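Local coordinates for protein putative aminooxidase (Propionibacterium acnes, PDB 2BA9) that probably isomerises a polyunsaturated fatty acid to conjugated linoleic acid, holding a flavin-adenine dinucleotide in a fold of the flavin amine oxidoreductase family, at residues 17-22 / 207-212; 211-214 / 219-222. All blocks are in the same frame, centred on the assembly; numbering follows the deposited sequence.

Contact 1 (17-22 / 207-212); sequences AGLAAG and AMFEHL. With FAD (flavin-adenine dinucleotide), chain D.
Leu19 reaches from helix 16-28 onto helix 204-215 and touches it at two places, Phe209 and Leu212. The side-chain contacts are apolar. Its CD1 methyl lies 3.7 Å from CB of Phe209 and also rests against that residue's backbone carbonyl, the one polar group it meets, while the phenyl ring is met obliquely. One turn further on, Leu212 returns the contact: its CD2 methyl comes within 3.9 Å of Leu19 CB and reaches the backbone N of Ala20 at 4.3 Å. Leu212 CG stands opposite its own backbone N (chi1 176°), a setting that carries the isobutyl group across toward the other helix. The segment axes run 10.3 Å apart at 37°, a spacing bridged by the branched leucines, whereas Ala20 adds little more than its backbone. Helix 408-423 packs on Ala17, Ala20 and Ala21, where small residues suit a close neighbour.

The polar interaction belongs to the cofactor. Ala17 N gives a hydrogen bond to FAD O1P (3.1 Å, 158° at the hydrogen), and its methyl CB lies 3.2 Å from FAD O2P. Ala17 is in the first turn of the helix after the glycine-rich turn, and Gly18 fits the last glycine of a Rossmann-type GxGxxG pattern. The helix dipole would therefore be expected to stabilise the diphosphate charge, while between these two segments the flank is held mainly by apolar packing.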
# COMPACT_ATOMS: atom_id res chain seq x y z
N ALA A 17 -5.20 -2.62 8.34
CA ALA A 17 -6.35 -3.47 7.98
C ALA A 17 -6.89 -4.25 9.18
O ALA A 17 -8.10 -4.34 9.36
CB ALA A 17 -5.98 -4.42 6.85
N GLY A 18 -5.99 -4.82 9.99
CA GLY A 18 -6.38 -5.58 11.17
C GLY A 18 -6.97 -4.68 12.23
O GLY A 18 -8.03 -4.97 12.79
N LEU A 19 -6.28 -3.58 12.49
CA LEU A 19 -6.73 -2.62 13.48
C LEU A 19 -8.09 -2.02 13.11
O LEU A 19 -8.92 -1.79 13.98
CB LEU A 19 -5.68 -1.52 13.67
CG LEU A 19 -4.34 -1.97 14.24
CD1 LEU A 19 -3.33 -0.84 14.14
CD2 LEU A 19 -4.48 -2.48 15.69
N ALA A 20 -8.30 -1.77 11.82
CA ALA A 20 -9.58 -1.23 11.32
C ALA A 20 -10.69 -2.27 11.42
O ALA A 20 -11.84 -1.93 11.71
CB ALA A 20 -9.43 -0.76 9.88
N ALA A 21 -10.34 -3.52 11.17
CA ALA A 21 -11.29 -4.61 11.28
C ALA A 21 -11.80 -4.67 12.71
O ALA A 21 -13.01 -4.79 12.96
CB ALA A 21 -10.64 -5.92 10.87
N GLY A 22 -10.86 -4.56 13.66
CA GLY A 22 -11.22 -4.52 15.07
C GLY A 22 -12.11 -3.34 15.41
O GLY A 22 -13.18 -3.52 16.02
N ALA A 207 1.73 6.67 14.16
CA ALA A 207 1.18 7.20 15.42
C ALA A 207 -0.31 6.95 15.60
O ALA A 207 -0.74 6.54 16.67
CB ALA A 207 1.46 8.70 15.53
N MET A 208 -1.10 7.23 14.55
CA MET A 208 -2.55 7.14 14.64
C MET A 208 -3.07 5.70 14.74
O MET A 208 -4.15 5.46 15.27
CB MET A 208 -3.22 7.88 13.48
CG MET A 208 -2.89 7.38 12.07
SD MET A 208 -3.21 8.66 10.83
CE MET A 208 -2.65 7.84 9.32
N PHE A 209 -2.31 4.75 14.22
CA PHE A 209 -2.65 3.34 14.36
C PHE A 209 -2.18 2.79 15.71
O PHE A 209 -2.81 1.90 16.27
CB PHE A 209 -2.09 2.56 13.19
CG PHE A 209 -2.73 2.90 11.88
CD1 PHE A 209 -4.04 2.49 11.61
CD2 PHE A 209 -2.06 3.68 10.95
CE1 PHE A 209 -4.66 2.82 10.40
CE2 PHE A 209 -2.67 4.01 9.75
CZ PHE A 209 -3.97 3.58 9.47
N GLU A 210 -1.10 3.34 16.25
CA GLU A 210 -0.74 3.07 17.64
C GLU A 210 -1.88 3.54 18.54
O GLU A 210 -2.36 2.79 19.39
CB GLU A 210 0.59 3.72 18.00
CG GLU A 210 1.76 3.06 17.31
CD GLU A 210 3.09 3.78 17.52
OE1 GLU A 210 3.15 5.03 17.58
OE2 GLU A 210 4.10 3.07 17.58
N HIS A 211 -2.37 4.75 18.30
CA HIS A 211 -3.46 5.29 19.12
C HIS A 211 -4.80 4.58 18.89
O HIS A 211 -5.56 4.38 19.82
CB HIS A 211 -3.61 6.78 18.87
CG HIS A 211 -2.36 7.56 19.10
ND1 HIS A 211 -2.12 8.76 18.48
CD2 HIS A 211 -1.27 7.29 19.86
CE1 HIS A 211 -0.94 9.22 18.86
NE2 HIS A 211 -0.40 8.34 19.70
N LEU A 212 -5.09 4.21 17.64
CA LEU A 212 -6.28 3.43 17.36
C LEU A 212 -6.31 2.14 18.19
O LEU A 212 -7.34 1.78 18.77
CB LEU A 212 -6.38 3.08 15.86
CG LEU A 212 -7.55 2.17 15.44
CD1 LEU A 212 -8.93 2.77 15.82
CD2 LEU A 212 -7.47 1.88 13.95
PA FAD D . 0.56 -4.22 6.56
O1A FAD D . 0.68 -2.74 6.72
O2A FAD D . 1.70 -4.92 5.84
O5B FAD D . 0.47 -4.89 8.01
C5B FAD D . 0.30 -6.28 8.08
C4B FAD D . 0.47 -6.76 9.50
O4B FAD D . 0.26 -8.16 9.55
C3B FAD D . 1.87 -6.47 10.04
O3B FAD D . 1.79 -5.77 11.26
C2B FAD D . 2.50 -7.83 10.17
O2B FAD D . 3.52 -7.89 11.17
C1B FAD D . 1.26 -8.72 10.36
N9A FAD D . 1.57 -10.12 9.99
C8A FAD D . 2.10 -10.58 8.81
N7A FAD D . 2.25 -11.93 8.89
C5A FAD D . 1.81 -12.34 10.11
C6A FAD D . 1.75 -13.59 10.74
N6A FAD D . 1.80 -14.73 9.97
N1A FAD D . 1.21 -13.67 12.02
C2A FAD D . 0.80 -12.53 12.70
N3A FAD D . 0.88 -11.30 12.07
C4A FAD D . 1.39 -11.20 10.81
N1 FAD D . -0.09 3.94 1.91
C2 FAD D . -0.82 5.08 1.65
O2 FAD D . -2.03 5.09 1.85
N3 FAD D . -0.19 6.20 1.14
C4 FAD D . 1.17 6.19 0.91
O4 FAD D . 1.71 7.22 0.47
C4X FAD D . 1.92 5.04 1.19
N5 FAD D . 3.28 4.98 0.96
C5X FAD D . 4.05 3.91 1.38
C6 FAD D . 5.44 3.95 1.27
C7 FAD D . 6.20 2.88 1.73
C7M FAD D . 7.69 2.96 1.60
C8 FAD D . 5.57 1.77 2.30
C8M FAD D . 6.35 0.60 2.81
C9 FAD D . 4.18 1.75 2.40
C9A FAD D . 3.40 2.81 1.94
N10 FAD D . 2.00 2.79 2.02
C10 FAD D . 1.27 3.92 1.71
C1' FAD D . 1.25 1.51 2.09
C2' FAD D . 0.66 1.27 3.48
O2' FAD D . 1.62 1.48 4.51
C3' FAD D . 0.13 -0.16 3.51
O3' FAD D . -0.71 -0.37 2.37
C4' FAD D . -0.61 -0.43 4.80
O4' FAD D . 0.28 -0.49 5.91
C5' FAD D . -1.40 -1.73 4.64
O5' FAD D . -1.84 -2.18 5.89
P FAD D . -2.19 -3.75 6.11
O1P FAD D . -2.59 -4.00 7.55
O2P FAD D . -3.26 -4.12 5.14
O3P FAD D . -0.83 -4.55 5.83

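Contact 2 (211-214 / 219-222)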
# COMPACT_ATOMS: atom_id res chain seq x y z
N HIS A 211 -2.37 4.75 18.30
CA HIS A 211 -3.46 5.29 19.12
C HIS A 211 -4.80 4.58 18.89
O HIS A 211 -5.56 4.38 19.82
CB HIS A 211 -3.61 6.78 18.87
CG HIS A 211 -2.36 7.56 19.10
ND1 HIS A 211 -2.12 8.76 18.48
CD2 HIS A 211 -1.27 7.29 19.86
CE1 HIS A 211 -0.94 9.22 18.86
NE2 HIS A 211 -0.40 8.34 19.70
N LEU A 212 -5.09 4.21 17.64
CA LEU A 212 -6.28 3.43 17.36
C LEU A 212 -6.31 2.14 18.19
O LEU A 212 -7.34 1.78 18.77
CB LEU A 212 -6.38 3.08 15.86
CG LEU A 212 -7.55 2.17 15.44
CD1 LEU A 212 -8.93 2.77 15.82
CD2 LEU A 212 -7.47 1.88 13.95
N ASN A 213 -5.18 1.45 18.19
CA ASN A 213 -4.97 0.24 18.99
C ASN A 213 -5.33 0.49 20.44
O ASN A 213 -6.10 -0.25 21.04
CB ASN A 213 -3.50 -0.21 18.87
CG ASN A 213 -3.24 -1.59 19.48
OD1 ASN A 213 -3.93 -2.56 19.16
ND2 ASN A 213 -2.22 -1.68 20.35
N ALA A 214 -4.78 1.58 21.00
CA ALA A 214 -5.09 1.99 22.36
C ALA A 214 -6.59 2.19 22.60
O ALA A 214 -7.10 1.81 23.63
CB ALA A 214 -4.32 3.26 22.72
N PRO A 219 -6.94 -4.30 22.40
CA PRO A 219 -5.71 -4.02 21.68
C PRO A 219 -4.99 -5.29 21.19
O PRO A 219 -5.21 -6.40 21.70
CB PRO A 219 -4.87 -3.29 22.73
CG PRO A 219 -5.88 -2.63 23.61
CD PRO A 219 -6.97 -3.62 23.71
N ALA A 220 -4.16 -5.13 20.17
CA ALA A 220 -3.50 -6.28 19.57
C ALA A 220 -2.68 -7.07 20.59
O ALA A 220 -2.03 -6.50 21.46
CB ALA A 220 -2.62 -5.87 18.40
N GLU A 221 -2.76 -8.39 20.47
CA GLU A 221 -1.81 -9.31 21.10
C GLU A 221 -0.55 -9.36 20.23
O GLU A 221 -0.64 -9.66 19.05
CB GLU A 221 -2.43 -10.70 21.19
CG GLU A 221 -3.75 -10.73 21.96
CD GLU A 221 -3.58 -10.83 23.47
OE1 GLU A 221 -2.53 -10.45 24.02
OE2 GLU A 221 -4.54 -11.31 24.13
N ARG A 222 0.61 -9.06 20.80
CA ARG A 222 1.85 -8.95 20.01
C ARG A 222 2.70 -10.19 20.20
O ARG A 222 2.36 -11.06 20.99
CB ARG A 222 2.61 -7.71 20.45
CG ARG A 222 1.72 -6.48 20.47
CD ARG A 222 2.51 -5.20 20.50
NE ARG A 222 1.64 -4.09 20.87
CZ ARG A 222 2.03 -2.83 20.94
NH1 ARG A 222 3.29 -2.49 20.71
NH2 ARG A 222 1.15 -1.89 21.28
O HOH W 1 -1.22 -4.17 21.74
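Asn213 and Ala220 are joined by a direct hydrogen bond between the last turn of helix 204-215 and the chain that follows it. Ala220 N donates to Asn213 OD1 at 2.8 Å and 171°, arriving in the carbonyl plane on a lone pair, so the bond is nearly straight and the amide is held in a definite orientation. With chi1 at -171°, the Asn213 side chain extends away from its own backbone N and carries the amide off the helix, out to the returning loop. Asparagine suits this place because one short side chain offers an acceptor and a donor together.

The donor half works through water 1. Asn213 ND2 gives it a hydrogen bond of 3.0 Å, Arg222 NE gives another, and the water in turn donates to Ala220 O, at a distance so short that its exact length is doubtful. OD1 thus takes Ala220 N directly, and ND2 reaches Ala220 O through the water. This is a local helix-to-loop closure in the Rossmann-like FAD-binding part of the fold: Glu221 hydrogen-bonds by its backbone to Ile35 of strand 33-36 and to Glu37 just after it, and Ala220 packs on Ile35, Ala14 and Val42.

Arg222, extended from CG to NE, meets the water in the plane of its guanidinium, at the edge. Its NH2 is 3.5 Å from Asn213 ND2, two donors that do not bond to each other, with amide and guanidinium planes 56° apart; NH1 is taken by the backbone carbonyl of Asp40.

Van der Waals contacts come from Pro219, whose ring crosses the Asn213 side chain at about a right angle. Its CG packs 3.5 Å from the carbonyl O of Asn213.

In the fold
From the N terminus, strand 9-12 leads into helix 16-28, and contact 1 then closes a loop of 184 residues by bringing 207-212 back against that helix. Contact 2 follows at once on the same helix 204-215 and closes a loop of only four residues, 215-218. The two neither nest nor cross; they overlap on His211 and Leu212, with centres about 7 Å apart, and meet where Leu19 CD2 packs 3.5 Å from Asn213 OD1. Together they fasten helix 204-215 on one flank to the helix that meets the FAD diphosphate and, at its C-terminal end, to the chain beside strand 33-36, the edge of the four-stranded parallel sheet.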